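PDB 5MY5: ABC transporter periplasmic substrate-binding protein from Desulfovibrio alaskensis, which probably captures tungstate in the periplasm with high selectivity and hands it to an ABC transporter for uptake. Local coordinates for residues M103-V108 and L220-S225; M29-T34 and C74-L79. The protein carries 2 engineered substitutions. All coordinates share one frame; numbering follows the deposited sequence.

Contact 1. Residues M103-V108 and L220-S225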
loop_
_atom_site.group_PDB
_atom_site.type_symbol
_atom_site.label_atom_id
_atom_site.label_comp_id
_atom_site.label_asym_id
_atom_site.label_seq_id
_atom_site.Cartn_x
_atom_site.Cartn_y
_atom_site.Cartn_z
ATOM N N MET A 103 4.063 9.674 2.793
ATOM C CA MET A 103 4.994 8.603 2.738
ATOM C C MET A 103 4.543 7.553 1.737
ATOM O O MET A 103 3.424 7.612 1.299
ATOM C CB MET A 103 5.149 7.894 4.058
ATOM C CG MET A 103 3.979 7.219 4.635
ATOM S SD MET A 103 2.602 8.161 5.301
ATOM C CE MET A 103 1.687 6.840 5.995
ATOM N N TYR A 104 5.436 6.656 1.406
ATOM C CA TYR A 104 5.005 5.471 0.638
ATOM C C TYR A 104 5.518 4.192 1.241
ATOM O O TYR A 104 6.638 4.190 1.776
ATOM C CB TYR A 104 5.426 5.555 -0.820
ATOM C CG TYR A 104 6.943 5.746 -1.104
ATOM C CD1 TYR A 104 7.751 4.657 -1.353
ATOM C CD2 TYR A 104 7.529 7.014 -1.216
ATOM C CE1 TYR A 104 9.096 4.772 -1.641
ATOM C CE2 TYR A 104 8.869 7.130 -1.600
ATOM C CZ TYR A 104 9.635 5.989 -1.765
ATOM O OH TYR A 104 10.968 6.027 -2.049
ATOM N N ASN A 105 4.784 3.101 1.155
ATOM C CA ASN A 105 5.337 1.760 1.258
ATOM C C ASN A 105 5.451 1.212 -0.195
ATOM O O ASN A 105 5.396 1.990 -1.139
ATOM C CB ASN A 105 4.622 0.857 2.264
ATOM C CG ASN A 105 3.117 0.729 2.017
ATOM O OD1 ASN A 105 2.610 1.276 1.050
ATOM N ND2 ASN A 105 2.383 0.058 2.923
ATOM N N ASP A 106 5.886 0.004 -0.309
ATOM C CA ASP A 106 6.145 -0.479 -1.642
ATOM C C ASP A 106 5.799 -1.924 -1.824
ATOM O O ASP A 106 5.574 -2.671 -0.925
ATOM C CB ASP A 106 7.583 -0.184 -2.096
ATOM C CG ASP A 106 8.629 -0.979 -1.332
ATOM O OD1 ASP A 106 8.393 -1.522 -0.223
ATOM O OD2 ASP A 106 9.802 -1.019 -1.821
ATOM N N PHE A 107 5.781 -2.297 -3.099
ATOM C CA PHE A 107 5.582 -3.650 -3.537
ATOM C C PHE A 107 6.878 -4.228 -4.070
ATOM O O PHE A 107 7.666 -3.487 -4.528
ATOM C CB PHE A 107 4.476 -3.699 -4.645
ATOM C CG PHE A 107 3.096 -3.327 -4.133
ATOM C CD1 PHE A 107 2.300 -4.247 -3.601
ATOM C CD2 PHE A 107 2.655 -1.996 -4.291
ATOM C CE1 PHE A 107 0.992 -3.870 -3.115
ATOM C CE2 PHE A 107 1.368 -1.637 -3.882
ATOM C CZ PHE A 107 0.598 -2.565 -3.261
ATOM N N VAL A 108 6.985 -5.532 -4.069
ATOM C CA VAL A 108 8.193 -6.270 -4.575
ATOM C C VAL A 108 7.768 -7.483 -5.372
ATOM O O VAL A 108 6.667 -8.044 -5.167
ATOM C CB VAL A 108 9.144 -6.623 -3.421
ATOM C CG1 VAL A 108 9.683 -5.346 -2.681
ATOM C CG2 VAL A 108 8.522 -7.510 -2.490
ATOM N N LEU A 220 6.629 0.631 -8.343
ATOM C CA LEU A 220 6.241 -0.206 -7.222
ATOM C C LEU A 220 5.874 0.581 -5.913
ATOM O O LEU A 220 5.516 -0.023 -4.933
ATOM C CB LEU A 220 7.350 -1.209 -6.888
ATOM C CG LEU A 220 7.636 -2.232 -7.990
ATOM C CD1 LEU A 220 8.919 -2.982 -7.656
ATOM C CD2 LEU A 220 6.467 -3.204 -8.156
ATOM N N PHE A 221 6.015 1.883 -5.961
ATOM C CA PHE A 221 5.630 2.707 -4.787
ATOM C C PHE A 221 4.143 2.758 -4.533
ATOM O O PHE A 221 3.359 2.786 -5.479
ATOM C CB PHE A 221 6.131 4.128 -4.931
ATOM C CG PHE A 221 7.645 4.281 -4.969
ATOM C CD1 PHE A 221 8.521 3.190 -4.794
ATOM C CD2 PHE A 221 8.188 5.560 -5.275
ATOM C CE1 PHE A 221 9.907 3.364 -4.849
ATOM C CE2 PHE A 221 9.559 5.720 -5.374
ATOM C CZ PHE A 221 10.410 4.614 -5.152
ATOM N N ASN A 222 3.787 2.737 -3.274
ATOM C CA ASN A 222 2.405 2.834 -2.827
ATOM C C ASN A 222 2.285 4.139 -2.066
ATOM O O ASN A 222 2.435 4.129 -0.815
ATOM C CB ASN A 222 2.045 1.616 -2.023
ATOM C CG ASN A 222 0.526 1.526 -1.672
ATOM O OD1 ASN A 222 -0.308 1.799 -2.526
ATOM N ND2 ASN A 222 0.202 1.136 -0.423
ATOM N N GLN A 223 1.983 5.211 -2.769
ATOM C CA GLN A 223 1.990 6.575 -2.231
ATOM C C GLN A 223 0.739 6.751 -1.296
ATOM O O GLN A 223 -0.403 6.602 -1.722
ATOM C CB GLN A 223 1.936 7.625 -3.284
ATOM C CG GLN A 223 2.026 9.029 -2.737
ATOM C CD GLN A 223 3.336 9.310 -2.055
ATOM O OE1 GLN A 223 4.427 9.137 -2.650
ATOM N NE2 GLN A 223 3.283 9.789 -0.823
ATOM N N TYR A 224 1.005 7.168 -0.029
ATOM C CA TYR A 224 -0.027 7.627 0.873
ATOM C C TYR A 224 -0.241 9.121 0.851
ATOM O O TYR A 224 0.792 9.892 0.835
ATOM C CB TYR A 224 0.343 7.302 2.307
ATOM C CG TYR A 224 -0.025 5.952 2.678
ATOM C CD1 TYR A 224 0.742 4.867 2.270
ATOM C CD2 TYR A 224 -1.154 5.710 3.425
ATOM C CE1 TYR A 224 0.386 3.566 2.613
ATOM C CE2 TYR A 224 -1.533 4.439 3.773
ATOM C CZ TYR A 224 -0.752 3.340 3.379
ATOM O OH TYR A 224 -1.139 2.087 3.739
ATOM N N SER A 225 -1.510 9.535 0.932
ATOM C CA SER A 225 -1.865 10.933 1.135
ATOM C C SER A 225 -2.922 11.070 2.214
ATOM O O SER A 225 -3.776 10.184 2.372
ATOM C CB SER A 225 -2.371 11.527 -0.144
ATOM O OG SER A 225 -1.361 11.396 -1.133
HETATM O O HOH W 1 -0.905 -0.193 2.236
#
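Strand 103-108 runs antiparallel to strand 221-225, their axes 156° apart, with Asn105 and Asn222 forming a hydrogen-bonded pair flanked by the non-hydrogen-bonded pairs Tyr104-Gln223 and Asp106-Phe221. Within the Asn pair, Asn222 N to Asn105 O is the firm bond at 2.8 Å, while the return bond from Asn105 N is weak; Phe107 N donates to Leu220 O, just before strand 221-225, at 2.9 Å. Tyr104 pairs with Gln223 but stacks diagonally on Phe221, two residues earlier in the strand and on the same face; the rings lie face to face, centroids 4.0 Å apart and planes at 18°. Tyr104 gets there with CG between its own N and carbonyl carbon (chi1 56°). Asp106, on the same face, turns its carboxylate to a salt bridge with Arg194. Strand 100-112, paired here with 221-228, lies near the middle of the chain, consistent with the interlobe crossover strands of the periplasmic binding protein fold. The opposite face carries Met103, Asn105, Asn222 and Tyr224. Here the two asparagine side chains lie side by side with nearly coplanar amides, and Asn222 ND2 donates to an in-plane lone pair of Asn105 OD1 at 2.8 Å. That same OD1 sits at the edge of the Tyr224 ring, 3.6 Å from Tyr224 CE1. Water 1 lies 2.7 Å from Tyr224 OH and accepts a weak bond from Asn105 ND2; the hydroxyl also bonds Thr36. Over one face of the Tyr224 ring comes the Met103 methyl, its CE 3.8 Å from Tyr224 CG, a CH-pi contact with the sulfur set obliquely.

Contact 2. Residues M29-T34 and C74-L79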
loop_
_atom_site.group_PDB
_atom_site.type_symbol
_atom_site.label_atom_id
_atom_site.label_comp_id
_atom_site.label_asym_id
_atom_site.label_seq_id
_atom_site.Cartn_x
_atom_site.Cartn_y
_atom_site.Cartn_z
ATOM N N MET A 29 -11.764 12.012 13.615
ATOM C CA MET A 29 -12.224 10.740 13.045
ATOM C C MET A 29 -11.691 10.550 11.642
ATOM O O MET A 29 -11.860 11.390 10.803
ATOM C CB MET A 29 -13.754 10.714 12.902
ATOM C CG MET A 29 -14.578 10.904 14.164
ATOM S SD MET A 29 -14.080 9.874 15.565
ATOM C CE MET A 29 -14.737 8.335 15.021
ATOM N N MET A 30 -11.113 9.393 11.431
ATOM C CA MET A 30 -10.381 9.087 10.182
ATOM C C MET A 30 -10.957 7.825 9.565
ATOM O O MET A 30 -11.272 6.919 10.233
ATOM C CB MET A 30 -8.911 8.865 10.464
ATOM C CG MET A 30 -8.108 8.189 9.377
ATOM S SD MET A 30 -6.365 7.905 9.811
ATOM C CE MET A 30 -5.795 9.539 9.750
ATOM N N ALA A 31 -10.964 7.841 8.243
ATOM C CA ALA A 31 -11.120 6.638 7.507
ATOM C C ALA A 31 -9.855 6.317 6.817
ATOM O O ALA A 31 -9.233 7.166 6.155
ATOM C CB ALA A 31 -12.222 6.783 6.474
ATOM N N THR A 32 -9.448 5.049 6.934
ATOM C CA THR A 32 -8.246 4.535 6.240
ATOM C C THR A 32 -8.460 3.100 5.742
ATOM O O THR A 32 -9.601 2.657 5.777
ATOM C CB THR A 32 -7.078 4.650 7.201
ATOM O OG1 THR A 32 -5.811 4.423 6.542
ATOM C CG2 THR A 32 -7.139 3.668 8.376
ATOM N N THR A 33 -7.421 2.467 5.268
ATOM C CA THR A 33 -7.591 1.171 4.618
ATOM C C THR A 33 -7.179 0.019 5.491
ATOM O O THR A 33 -6.347 0.177 6.382
ATOM C CB THR A 33 -6.826 1.102 3.330
ATOM O OG1 THR A 33 -5.397 1.080 3.535
ATOM C CG2 THR A 33 -7.151 2.344 2.458
ATOM N N THR A 34 -7.705 -1.170 5.164
ATOM C CA THR A 34 -7.358 -2.387 5.839
ATOM C C THR A 34 -5.868 -2.645 5.776
ATOM O O THR A 34 -5.245 -2.914 6.759
ATOM C CB THR A 34 -8.134 -3.510 5.142
ATOM O OG1 THR A 34 -9.527 -3.199 5.200
ATOM C CG2 THR A 34 -7.821 -4.907 5.807
ATOM N N CYS A 74 -19.850 12.131 4.977
ATOM C CA CYS A 74 -19.545 13.023 6.093
ATOM C C CYS A 74 -19.346 12.249 7.390
ATOM O O CYS A 74 -19.529 12.820 8.489
ATOM C CB CYS A 74 -20.587 14.145 6.248
ATOM S SG CYS A 74 -20.770 15.180 4.764
ATOM N N ASP A 75 -19.015 10.976 7.302
ATOM C CA ASP A 75 -18.861 10.122 8.465
ATOM C C ASP A 75 -17.580 10.488 9.281
ATOM O O ASP A 75 -17.380 10.081 10.455
ATOM C CB ASP A 75 -18.806 8.632 8.115
ATOM C CG ASP A 75 -20.072 8.061 7.584
ATOM O OD1 ASP A 75 -21.111 8.419 8.148
ATOM O OD2 ASP A 75 -20.038 7.138 6.710
ATOM N N VAL A 76 -16.578 11.014 8.576
ATOM C CA VAL A 76 -15.227 11.238 9.065
ATOM C C VAL A 76 -14.703 12.608 8.662
ATOM O O VAL A 76 -15.212 13.281 7.751
ATOM C CB VAL A 76 -14.242 10.121 8.575
ATOM C CG1 VAL A 76 -14.612 8.754 9.070
ATOM C CG2 VAL A 76 -14.071 10.154 7.049
ATOM N N ASP A 77 -13.678 13.070 9.369
ATOM C CA ASP A 77 -13.041 14.307 9.138
ATOM C C ASP A 77 -11.864 14.308 8.134
ATOM O O ASP A 77 -11.463 15.335 7.597
ATOM C CB ASP A 77 -12.491 14.821 10.478
ATOM C CG ASP A 77 -13.565 14.866 11.571
ATOM O OD1 ASP A 77 -14.618 15.548 11.346
ATOM O OD2 ASP A 77 -13.409 14.230 12.637
ATOM N N ILE A 78 -11.266 13.130 7.975
ATOM C CA ILE A 78 -10.016 13.000 7.164
ATOM C C ILE A 78 -9.893 11.582 6.651
ATOM O O ILE A 78 -10.329 10.641 7.277
ATOM C CB ILE A 78 -8.799 13.395 8.055
ATOM C CG1 ILE A 78 -7.594 13.590 7.196
ATOM C CG2 ILE A 78 -8.613 12.424 9.178
ATOM C CD1 ILE A 78 -6.435 14.201 7.968
ATOM N N LEU A 79 -9.266 11.494 5.497
ATOM C CA LEU A 79 -8.921 10.230 4.898
ATOM C C LEU A 79 -7.382 10.082 4.979
ATOM O O LEU A 79 -6.644 11.015 4.725
ATOM C CB LEU A 79 -9.294 10.211 3.388
ATOM C CG LEU A 79 -10.731 10.411 3.040
ATOM C CD1 LEU A 79 -10.961 10.140 1.542
ATOM C CD2 LEU A 79 -11.708 9.670 3.882
#
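Met30 and Ile78 meet on one face of a parallel strand pair, Ala31 and Leu79 on the other, in the lobe of a periplasmic binding protein where strands 27-33 and 78-81 are neighbours. Helices 34-39, 41-53 and 64-72 and strand 56-62 come between them in the chain. On the first face the Met30 chain crosses the Ile78 side chain at an angle, and Met30 CB lies 3.8 Å from the Ile78 CG2 branch. The Met30 chain is extended through chi2, then bends at chi3, bringing its CE back toward that same branch. Phe245 of helix 239-250 touches both residues. Across the sheet, the small Ala31 CB receives two branches: Val76 CG2 and Leu79 CD2 both stand 3.9 Å from it. Leu79 swings its end inward with CG anti to its carbonyl carbon (chi1 -60°), and it also packs on Leu68 of helix 64-72, which touches Ala31 through Ala67. Ala31 N bonds Ile78 O at 3.0 Å, nearly in line with the carbonyl. Before the pairing starts, 74-77 curls up to the strand: Cys74, disulfide-bonded to Cys234, ends helix 64-72 with a Schellman motif, and Val76 points toward strand 29-33, setting its CB against Met29 O. The same carbonyl oxygen accepts Asp77 N at 2.9 Å and, weakly, Ile78 N. Asp77 answers with its side chain. While OD1 takes the backbone N of Lys238, Asp77 OD2 receives Met29 N on its anti lone pair at 2.9 Å, with an N-H...O angle of 162°.

Contacts 1 and 2 belong to one mixed sheet and are linked by neighbouring strands, 78-81 and 221-228, without touching; their centres are about 19 Å apart and their nearest atoms about 4 Å. Contact 1 lies near the middle of the chain, is only partly buried, and joins antiparallel strands through stacked rings, paired amides and a water. The centre of contact 2 is about 16 Å from the centre of the chain, in one lobe, and this contact is the more buried: a parallel pair with mostly aliphatic packing, with the Asp77 carboxylate accepting backbone N-H groups. His82 comes close to tying the two, since it meets Tyr224 and weakly bonds Asn222 in contact 1 while bonding Thr33 in segment 29-34.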